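Local coordinates for protein CurM Sulfotransferase (Moorea producta, PDB 4GBM) that probably transfers a sulfo group from PAPS to a hydroxyl of a polyketide intermediate in curacin biosynthesis, activating the hydroxyl as a leaving group, at residues E214-I219 against Q234-F238. The protein carries 2 engineered substitutions. Sequence-based numbering, arbitrary orientation.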
ATOM      1  N   GLU A 214       8.540  16.142   9.474  1.00 14.80           N
ATOM      2  CA  GLU A 214       8.487  15.257  10.628  1.00 13.82           C
ATOM      3  C   GLU A 214       7.391  14.184  10.535  1.00 14.04           C
ATOM      4  O   GLU A 214       7.388  13.230  11.316  1.00 14.62           O
ATOM      5  CB  GLU A 214       8.349  16.086  11.913  1.00 15.86           C
ATOM      6  CG  GLU A 214       9.557  16.995  12.230  1.00 19.03           C
ATOM      7  CD  GLU A 214       9.616  18.296  11.415  1.00 23.97           C
ATOM      8  OE1 GLU A 214      10.662  18.978  11.483  1.00 28.81           O
ATOM      9  OE2 GLU A 214       8.636  18.649  10.720  1.00 21.61           O
ATOM     10  N   ARG A 215       6.483  14.321   9.568  1.00 12.21           N
ATOM     11  CA  ARG A 215       5.396  13.343   9.378  1.00 11.57           C
ATOM     12  C   ARG A 215       5.573  12.427   8.162  1.00 10.33           C
ATOM     13  O   ARG A 215       4.644  11.709   7.772  1.00 10.77           O
ATOM     14  CB  ARG A 215       4.039  14.058   9.313  1.00 12.11           C
ATOM     15  CG  ARG A 215       3.620  14.644  10.656  1.00 14.11           C
ATOM     16  CD  ARG A 215       2.109  14.850  10.732  1.00 17.85           C
ATOM     17  NE  ARG A 215       1.605  15.869   9.812  1.00 16.02           N
ATOM     18  CZ  ARG A 215       0.601  15.705   8.948  1.00 15.64           C
ATOM     19  NH1 ARG A 215       0.225  16.722   8.180  1.00 15.53           N
ATOM     20  NH2 ARG A 215      -0.038  14.545   8.840  1.00 13.35           N
ATOM     21  N   GLN A 216       6.764  12.450   7.573  1.00  9.70           N
ATOM     22  CA  GLN A 216       7.038  11.655   6.378  1.00  9.25           C
ATOM     23  C   GLN A 216       8.405  10.993   6.422  1.00  9.25           C
ATOM     24  O   GLN A 216       9.358  11.524   7.006  1.00  9.64           O
ATOM     25  CB  GLN A 216       6.904  12.508   5.115  1.00  9.22           C
ATOM     26  CG  GLN A 216       7.749  13.775   5.135  1.00 10.31           C
ATOM     27  CD  GLN A 216       7.452  14.662   3.960  1.00 11.09           C
ATOM     28  OE1 GLN A 216       7.836  14.366   2.827  1.00 10.73           O
ATOM     29  NE2 GLN A 216       6.756  15.760   4.219  1.00 11.48           N
ATOM     30  N   HIS A 217       8.486   9.818   5.801  1.00  8.86           N
ATOM     31  CA  HIS A 217       9.703   9.022   5.821  1.00  8.89           C
ATOM     32  C   HIS A 217       9.785   8.220   4.537  1.00  8.62           C
ATOM     33  O   HIS A 217       8.849   7.497   4.205  1.00  8.91           O
ATOM     34  CB  HIS A 217       9.631   8.067   7.019  1.00  9.68           C
ATOM     35  CG  HIS A 217      10.863   7.249   7.238  1.00  9.57           C
ATOM     36  ND1 HIS A 217      11.974   7.735   7.894  1.00 14.61           N
ATOM     37  CD2 HIS A 217      11.143   5.962   6.923  1.00 11.81           C
ATOM     38  CE1 HIS A 217      12.892   6.786   7.959  1.00 16.57           C
ATOM     39  NE2 HIS A 217      12.415   5.703   7.373  1.00 14.98           N
ATOM     40  N   GLN A 218      10.895   8.340   3.820  1.00  8.65           N
ATOM     41  CA  GLN A 218      11.048   7.620   2.562  1.00  9.46           C
ATOM     42  C   GLN A 218      11.752   6.292   2.769  1.00  8.97           C
ATOM     43  O   GLN A 218      12.732   6.203   3.515  1.00 11.88           O
ATOM     44  CB  GLN A 218      11.831   8.462   1.549  1.00  8.61           C
ATOM     45  CG  GLN A 218      11.797   7.898   0.127  1.00 12.40           C
ATOM     46  CD  GLN A 218      12.697   8.665  -0.825  1.00 14.97           C
ATOM     47  OE1 GLN A 218      13.764   8.183  -1.212  1.00 19.82           O
ATOM     48  NE2 GLN A 218      12.274   9.863  -1.202  1.00 18.96           N
ATOM     49  N   ILE A 219      11.240   5.255   2.106  1.00  8.36           N
ATOM     50  CA  ILE A 219      11.901   3.954   2.049  1.00  8.59           C
ATOM     51  C   ILE A 219      12.110   3.574   0.589  1.00  9.35           C
ATOM     52  O   ILE A 219      11.182   3.631  -0.206  1.00  8.59           O
ATOM     53  CB  ILE A 219      11.074   2.861   2.747  1.00  8.82           C
ATOM     54  CG1 ILE A 219      11.009   3.144   4.256  1.00 10.35           C
ATOM     55  CG2 ILE A 219      11.691   1.460   2.502  1.00  9.76           C
ATOM     56  CD1 ILE A 219      10.137   2.184   5.021  1.00 11.95           C
ATOM     57  N   GLN A 234      15.297   2.160  11.279  1.00 11.64           N
ATOM     58  CA  GLN A 234      15.064   3.581  11.031  1.00 11.81           C
ATOM     59  C   GLN A 234      13.572   3.902  10.936  1.00 10.61           C
ATOM     60  O   GLN A 234      13.131   4.964  11.392  1.00 11.90           O
ATOM     61  CB  GLN A 234      15.809   4.040   9.773  1.00 12.91           C
ATOM     62  CG  GLN A 234      17.326   4.024   9.948  1.00 16.81           C
ATOM     63  CD  GLN A 234      18.091   4.475   8.710  1.00 25.90           C
ATOM     64  OE1 GLN A 234      17.511   4.982   7.752  1.00 31.60           O
ATOM     65  NE2 GLN A 234      19.408   4.287   8.732  1.00 30.11           N
ATOM     66  N   LEU A 235      12.799   2.988  10.348  1.00  9.82           N
ATOM     67  CA  LEU A 235      11.340   3.144  10.279  1.00  9.39           C
ATOM     68  C   LEU A 235      10.720   3.100  11.679  1.00  9.84           C
ATOM     69  O   LEU A 235       9.809   3.877  11.989  1.00 10.63           O
ATOM     70  CB  LEU A 235      10.715   2.073   9.374  1.00  9.16           C
ATOM     71  CG  LEU A 235       9.184   2.087   9.278  1.00  9.57           C
ATOM     72  CD1 LEU A 235       8.696   3.423   8.715  1.00 10.21           C
ATOM     73  CD2 LEU A 235       8.703   0.926   8.429  1.00  9.39           C
ATOM     74  N   CYS A 236      11.215   2.195  12.516  1.00 10.79           N
ATOM     75  CA  CYS A 236      10.728   2.095  13.899  1.00 11.11           C
ATOM     76  C   CYS A 236      10.960   3.396  14.661  1.00 11.67           C
ATOM     77  O   CYS A 236      10.090   3.839  15.414  1.00 13.17           O
ATOM     78  CB  CYS A 236      11.379   0.923  14.638  1.00 11.96           C
ATOM     79  SG  CYS A 236      10.654  -0.677  14.211  1.00 15.25           S
ATOM     80  N   ASP A 237      12.124   4.013  14.463  1.00 11.31           N
ATOM     81  CA  ASP A 237      12.414   5.305  15.096  1.00 12.20           C
ATOM     82  C   ASP A 237      11.430   6.373  14.626  1.00 11.93           C
ATOM     83  O   ASP A 237      10.932   7.160  15.434  1.00 12.64           O
ATOM     84  CB  ASP A 237      13.857   5.752  14.838  1.00 12.86           C
ATOM     85  CG  ASP A 237      14.888   4.840  15.500  1.00 20.56           C
ATOM     86  OD1 ASP A 237      14.546   4.140  16.476  1.00 23.15           O
ATOM     87  OD2 ASP A 237      16.051   4.833  15.041  1.00 26.07           O
ATOM     88  N   PHE A 238      11.127   6.371  13.329  1.00 11.07           N
ATOM     89  CA  PHE A 238      10.164   7.319  12.765  1.00 10.88           C
ATOM     90  C   PHE A 238       8.759   7.130  13.353  1.00 11.72           C
ATOM     91  O   PHE A 238       8.060   8.107  13.681  1.00 12.16           O
ATOM     92  CB  PHE A 238      10.146   7.176  11.240  1.00 10.87           C
ATOM     93  CG  PHE A 238       9.018   7.898  10.571  1.00 10.69           C
ATOM     94  CD1 PHE A 238       8.979   9.290  10.544  1.00 11.58           C
ATOM     95  CD2 PHE A 238       7.997   7.176   9.950  1.00  9.25           C
ATOM     96  CE1 PHE A 238       7.933   9.953   9.907  1.00 10.40           C
ATOM     97  CE2 PHE A 238       6.942   7.830   9.306  1.00 10.09           C
ATOM     98  CZ  PHE A 238       6.911   9.224   9.294  1.00  9.69           C
TER
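His217 and Phe238 lie against each other in an offset stack, their ring centroids 5.0 Å apart and the planes inclined by 19°. The two side chains run past one another in opposite directions, and each methylene comes over the partner's ring. His217 CB stands over the centre of the phenyl face, 3.4 Å from its centroid, as a CH-pi donor. In return Phe238 CB meets the imidazole face near its rim, 4.2 Å from the ring centroid. With CG anti to the backbone N (chi1 169°), the Phe238 ring reaches across to the start of the strand, where CZ comes within 3.7 Å of Arg215 C at the ring edge. The contact lies at the edge of the P-loop-type alpha/beta fold of the sulfotransferase: residues 234-238 of helix 228-239 run nearly antiparallel to residues 216-219 of the outermost strand of the five-stranded parallel sheet, a strand bonded through its backbone to strand 158-163. One turn earlier in the helix, Leu235 CD1 approaches His217 CD2 obliquely at 4.0 Å, while CD2 packs 3.9 Å from Ile219 CD1, the two side chains crossing at about a right angle. Ile160 of the neighbouring strand touches both Leu235 and Ile219, extending this apolar layer beneath the helix.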